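Local coordinates for uncharacterized protein (Archaeoglobus fulgidus, PDB 3LOT) that is probably a zinc-dependent beta-keto acid cleavage enzyme of TIM-barrel fold, acting on 3-keto-5-aminohexanoate or a related substrate, at residues Ile111-Met116 with Lys170-Cys175; Phe201-Leu206 with Leu217-Thr222. One frame throughout, in Å; residues are numbered along the deposited sequence.

How the contacts relate
Contact 1 pairs two neighbouring parallel strands of the TIM barrel, whereas contact 2 seats a helix against the outer face of the strand that follows them in the sheet. Their centres lie 15 Å apart. They meet where strand 170-175 runs beside strand 197-203: Cys175 O and Ile202 N are 2.9 Å apart, probably hydrogen-bonded, and the CE methyl of Met219 packs against the same carbonyl. Contact 1 lines the pocket of the zinc held by His50, His52 and Glu262, the side chain of Thr113 coming to about 5 Å from the metal (nearest atoms). In contact 2 the side chains that meet the helix lie on the outer side, and Ile202, facing away from it, comes within about 7 Å of the zinc.

Contact 1: Ile111-Met116 with Lys170-Cys175; sequences IATFNM and KPELEC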
# COMPACT_ATOMS: atom_id res chain seq x y z
N ILE D 111 32.05 0.05 -10.62
CA ILE D 111 30.92 0.01 -9.71
C ILE D 111 31.25 -1.08 -8.67
O ILE D 111 31.97 -2.06 -8.96
CB ILE D 111 29.60 -0.25 -10.52
CG1 ILE D 111 28.36 -0.26 -9.62
CG2 ILE D 111 29.69 -1.57 -11.38
CD1 ILE D 111 27.11 0.03 -10.37
N ALA D 112 30.81 -0.87 -7.44
CA ALA D 112 30.99 -1.85 -6.38
C ALA D 112 29.84 -1.76 -5.37
O ALA D 112 29.16 -0.74 -5.30
CB ALA D 112 32.29 -1.69 -5.69
N THR D 113 29.61 -2.83 -4.63
CA THR D 113 28.42 -2.83 -3.78
C THR D 113 28.73 -2.05 -2.50
O THR D 113 29.88 -1.96 -2.09
CB THR D 113 27.83 -4.24 -3.53
OG1 THR D 113 28.74 -5.08 -2.84
CG2 THR D 113 27.50 -4.88 -4.84
N PHE D 114 27.67 -1.49 -1.91
CA PHE D 114 27.72 -0.50 -0.84
C PHE D 114 26.47 -0.79 -0.01
O PHE D 114 25.42 -0.24 -0.29
CB PHE D 114 27.61 0.90 -1.48
CG PHE D 114 28.04 2.04 -0.60
CD1 PHE D 114 27.32 2.36 0.51
CD2 PHE D 114 29.13 2.80 -0.95
CE1 PHE D 114 27.68 3.45 1.29
CE2 PHE D 114 29.51 3.90 -0.20
CZ PHE D 114 28.79 4.26 0.93
N ASN D 115 26.61 -1.68 0.98
CA ASN D 115 25.54 -2.11 1.90
C ASN D 115 25.10 -1.06 2.95
O ASN D 115 25.93 -0.45 3.66
CB ASN D 115 26.02 -3.35 2.57
CG ASN D 115 26.26 -4.44 1.56
OD1 ASN D 115 25.29 -5.11 1.12
ND2 ASN D 115 27.54 -4.64 1.15
N MSE D 116 23.80 -0.82 3.03
CA MSE D 116 23.29 0.42 3.66
C MSE D 116 22.77 0.31 5.09
O MSE D 116 22.08 1.22 5.56
CB MSE D 116 22.20 1.00 2.77
CG MSE D 116 22.70 1.55 1.52
SE MSE D 116 23.81 3.10 1.84
CE MSE D 116 22.75 4.08 3.06
N LYS D 170 31.39 3.90 -8.71
CA LYS D 170 29.99 4.17 -8.44
C LYS D 170 29.48 3.22 -7.37
O LYS D 170 29.66 2.00 -7.47
CB LYS D 170 29.09 3.99 -9.65
CG LYS D 170 27.68 4.50 -9.35
CD LYS D 170 26.79 4.57 -10.55
CE LYS D 170 25.38 5.17 -10.20
NZ LYS D 170 25.43 6.62 -9.92
N PRO D 171 28.80 3.77 -6.35
CA PRO D 171 28.14 2.92 -5.38
C PRO D 171 26.86 2.28 -5.91
O PRO D 171 25.99 2.93 -6.49
CB PRO D 171 27.80 3.90 -4.24
CG PRO D 171 28.57 5.11 -4.52
CD PRO D 171 28.75 5.18 -5.96
N GLU D 172 26.75 0.98 -5.68
CA GLU D 172 25.49 0.30 -5.86
C GLU D 172 25.01 0.00 -4.46
O GLU D 172 25.63 -0.79 -3.76
CB GLU D 172 25.68 -1.00 -6.63
CG GLU D 172 24.37 -1.75 -6.79
CD GLU D 172 24.48 -2.97 -7.65
OE1 GLU D 172 24.88 -4.01 -7.12
OE2 GLU D 172 24.09 -2.91 -8.82
N LEU D 173 23.88 0.60 -4.08
CA LEU D 173 23.53 0.77 -2.68
C LEU D 173 22.57 -0.33 -2.33
O LEU D 173 21.42 -0.28 -2.72
CB LEU D 173 22.89 2.14 -2.48
CG LEU D 173 23.77 3.36 -2.87
CD1 LEU D 173 22.89 4.57 -2.99
CD2 LEU D 173 24.86 3.57 -1.82
N GLU D 174 23.04 -1.29 -1.57
CA GLU D 174 22.29 -2.51 -1.33
C GLU D 174 21.38 -2.21 -0.16
O GLU D 174 21.86 -1.73 0.89
CB GLU D 174 23.22 -3.66 -0.99
CG GLU D 174 24.49 -3.75 -1.86
CD GLU D 174 24.21 -3.94 -3.34
OE1 GLU D 174 23.11 -4.41 -3.71
OE2 GLU D 174 25.12 -3.61 -4.15
N CYS D 175 20.09 -2.41 -0.36
CA CYS D 175 19.10 -2.24 0.67
C CYS D 175 18.28 -3.51 0.92
O CYS D 175 17.65 -4.02 0.01
CB CYS D 175 18.12 -1.13 0.31
SG CYS D 175 18.94 0.50 0.09
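Glu174 N donates a hydrogen bond of 2.9 Å to Phe114 O, and Leu173 CA supplements it with a weaker CH...O contact to Phe114 O at 3.2 Å. Strands 111-115 and 170-175 are parallel neighbours in the TIM barrel, and their backbones are zipped together in the usual parallel pattern. Ala112 N donates to Lys170 O, Glu172 N returns a bond to Ala112 O, and Met116 N closes the series on Glu174 O at 3.0 Å; the bond from Phe114 N to Glu172 O is weak because its N-H is poorly aimed.

Residues on the two faces of the sheet serve different sides of the barrel. Phe114, Pro171 and Leu173 point outward. With CG anti to the backbone N (chi1 -163°), the Phe114 ring is carried along this outward face beside both neighbours, its CD2 3.7 Å from Pro171 CB and its CD1 3.6 Å from Leu173 CD2, while Phe164 of helix 154-166 meets it edge-to-face. With an alanine here, Pro171 CB and Leu173 CD2 would probably lose the aromatic surface they rest on, opening a gap under helix 154-166. Met116, a selenomethionine, folds its bent chain over the same layer, bringing SE to 3.8 Å from Leu173 CD2.

On the inward face stand Thr113, Asn115, Glu172 and Glu174, with Glu172 OE1 beside the CG2 methyl of Thr113. The Thr113 side chain comes to about 5 Å from the zinc (nearest atoms), so this part of the sheet lines the metal pocket; Thr113 OG1 and Asn115 ND2 both hydrogen-bond O1 of an unidentified molecule, probably from the crystallisation liquor. In the modelled conformer of Glu174, OE1 is held by Gln200 NE2 of the next strand. Asn115 crosses Glu174, its OD1 resting 3.3 Å from Glu174 CB.

Contact 2: Phe201-Leu206 with Leu217-Thr222; sequences FIHGIL and LFMKQT
Two bends in the selenomethionine chain of Met219, at chi2 -84° and chi3 -82°, curl its CE methyl back to Phe201, while the first torsions of Met219, Phe201 and His203 all set CG anti to the carbonyl carbon. The Met219 chain slides past both rings in the opposite direction to them. Met219 CB sits over the centre of the Phe201 ring, 4.2 Å from its centroid and only 9° off the normal, a clear CH-pi contact. The methyl at the end of the same chain reaches the ring's root, with CE 3.8 Å from Phe201 CD1 and 3.9 Å from Phe201 CB. Phe201 is thus touched by both the base and the tip of one side chain, and its far end meets the helix backbone, CE2 lying 3.7 Å from Lys220 CA.

These residues join the strand and helix of a beta-alpha-beta unit of the TIM barrel, in which residues 217-222 of helix 213-226 run nearly antiparallel to residues 201-203 before the chain enters strand 232-238. Phe201 and His203 face the helix from the outer side of the strand, whereas Ile202 turns the other way, toward the barrel interior.

His203 approaches the Met219 chain obliquely, CE1 being 3.6 Å from Met219 CG. Its ND1 is hydrogen-bonded to Gly210 O, which restrains the ring; His203 NE2, buried against Met219 CG at 3.7 Å, has no polar partner in the model. The aliphatic base of Lys220 packs beside Phe201, and its NZ forms a salt bridge with Asp224. On the helix's other flank, Phe218 stacks on Phe218 of a second subunit. Within the helix, Thr222 OG1 donates to Phe218 O at 2.7 Å, from the opposite face of the carbonyl plane to the backbone N of the same threonine.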
# COMPACT_ATOMS: atom_id res chain seq x y z
N PHE D 201 17.46 -3.65 -4.34
CA PHE D 201 16.56 -4.09 -3.30
C PHE D 201 16.76 -5.60 -3.19
O PHE D 201 16.68 -6.28 -4.21
CB PHE D 201 15.13 -3.79 -3.71
CG PHE D 201 14.83 -2.32 -3.96
CD1 PHE D 201 15.41 -1.33 -3.22
CD2 PHE D 201 13.87 -1.96 -4.90
CE1 PHE D 201 15.06 -0.00 -3.43
CE2 PHE D 201 13.54 -0.63 -5.11
CZ PHE D 201 14.15 0.34 -4.38
N ILE D 202 17.10 -6.09 -1.99
CA ILE D 202 17.41 -7.52 -1.78
C ILE D 202 16.37 -8.15 -0.85
O ILE D 202 16.19 -7.74 0.31
CB ILE D 202 18.81 -7.72 -1.23
CG1 ILE D 202 19.84 -6.99 -2.16
CG2 ILE D 202 19.15 -9.23 -1.13
CD1 ILE D 202 21.32 -7.39 -1.96
N HIS D 203 15.68 -9.14 -1.37
CA HIS D 203 14.50 -9.72 -0.70
C HIS D 203 14.76 -11.15 -0.33
O HIS D 203 15.19 -11.95 -1.17
CB HIS D 203 13.28 -9.59 -1.64
CG HIS D 203 12.77 -8.18 -1.76
ND1 HIS D 203 11.69 -7.71 -1.04
CD2 HIS D 203 13.22 -7.13 -2.49
CE1 HIS D 203 11.48 -6.44 -1.34
NE2 HIS D 203 12.41 -6.05 -2.20
N GLY D 204 14.47 -11.48 0.92
CA GLY D 204 14.43 -12.85 1.39
C GLY D 204 15.56 -13.25 2.33
O GLY D 204 15.74 -14.42 2.58
N ILE D 205 16.37 -12.32 2.81
CA ILE D 205 17.40 -12.64 3.78
C ILE D 205 16.77 -12.73 5.18
O ILE D 205 15.90 -11.91 5.54
CB ILE D 205 18.57 -11.62 3.77
CG1 ILE D 205 19.25 -11.58 2.40
CG2 ILE D 205 19.59 -11.96 4.87
CD1 ILE D 205 19.75 -12.88 1.89
N LEU D 206 17.21 -13.73 5.95
CA LEU D 206 16.79 -13.84 7.34
C LEU D 206 17.57 -12.74 8.06
O LEU D 206 18.79 -12.86 8.22
CB LEU D 206 17.05 -15.25 7.90
CG LEU D 206 16.76 -15.50 9.41
CD1 LEU D 206 15.35 -15.09 9.79
CD2 LEU D 206 17.04 -16.90 9.88
N LEU D 217 6.94 -3.83 -3.62
CA LEU D 217 6.27 -2.58 -3.96
C LEU D 217 6.58 -1.49 -2.94
O LEU D 217 6.88 -0.34 -3.32
CB LEU D 217 4.78 -2.77 -4.12
CG LEU D 217 4.05 -1.54 -4.69
CD1 LEU D 217 4.52 -1.17 -6.15
CD2 LEU D 217 2.56 -1.82 -4.62
N PHE D 218 6.53 -1.87 -1.66
CA PHE D 218 6.75 -0.92 -0.59
C PHE D 218 8.20 -0.37 -0.59
O PHE D 218 8.38 0.82 -0.34
CB PHE D 218 6.33 -1.48 0.78
CG PHE D 218 6.11 -0.42 1.80
CD1 PHE D 218 4.99 0.37 1.76
CD2 PHE D 218 7.07 -0.16 2.76
CE1 PHE D 218 4.79 1.38 2.68
CE2 PHE D 218 6.90 0.87 3.67
CZ PHE D 218 5.76 1.63 3.64
N MSE D 219 9.20 -1.21 -0.91
CA MSE D 219 10.58 -0.78 -1.01
C MSE D 219 10.67 0.31 -2.07
O MSE D 219 11.19 1.39 -1.82
CB MSE D 219 11.53 -1.95 -1.35
CG MSE D 219 11.71 -2.99 -0.28
SE MSE D 219 13.04 -2.50 1.04
CE MSE D 219 14.69 -3.04 0.11
N LYS D 220 10.15 0.03 -3.26
CA LYS D 220 10.31 0.95 -4.38
C LYS D 220 9.58 2.26 -4.09
O LYS D 220 10.11 3.33 -4.34
CB LYS D 220 9.84 0.30 -5.70
CG LYS D 220 10.02 1.20 -6.96
CD LYS D 220 8.80 1.97 -7.32
CE LYS D 220 8.99 2.72 -8.68
NZ LYS D 220 7.77 3.43 -9.09
N GLN D 221 8.36 2.16 -3.57
CA GLN D 221 7.57 3.36 -3.21
C GLN D 221 8.24 4.18 -2.11
O GLN D 221 8.16 5.41 -2.12
CB GLN D 221 6.17 2.96 -2.76
CG GLN D 221 5.31 2.41 -3.85
CD GLN D 221 3.97 1.89 -3.30
OE1 GLN D 221 3.87 1.54 -2.12
NE2 GLN D 221 2.93 1.81 -4.18
N THR D 222 8.93 3.52 -1.19
CA THR D 222 9.69 4.26 -0.16
C THR D 222 10.82 5.06 -0.81
O THR D 222 11.04 6.23 -0.48
CB THR D 222 10.23 3.32 0.95
OG1 THR D 222 9.13 2.63 1.54
CG2 THR D 222 11.01 4.09 2.02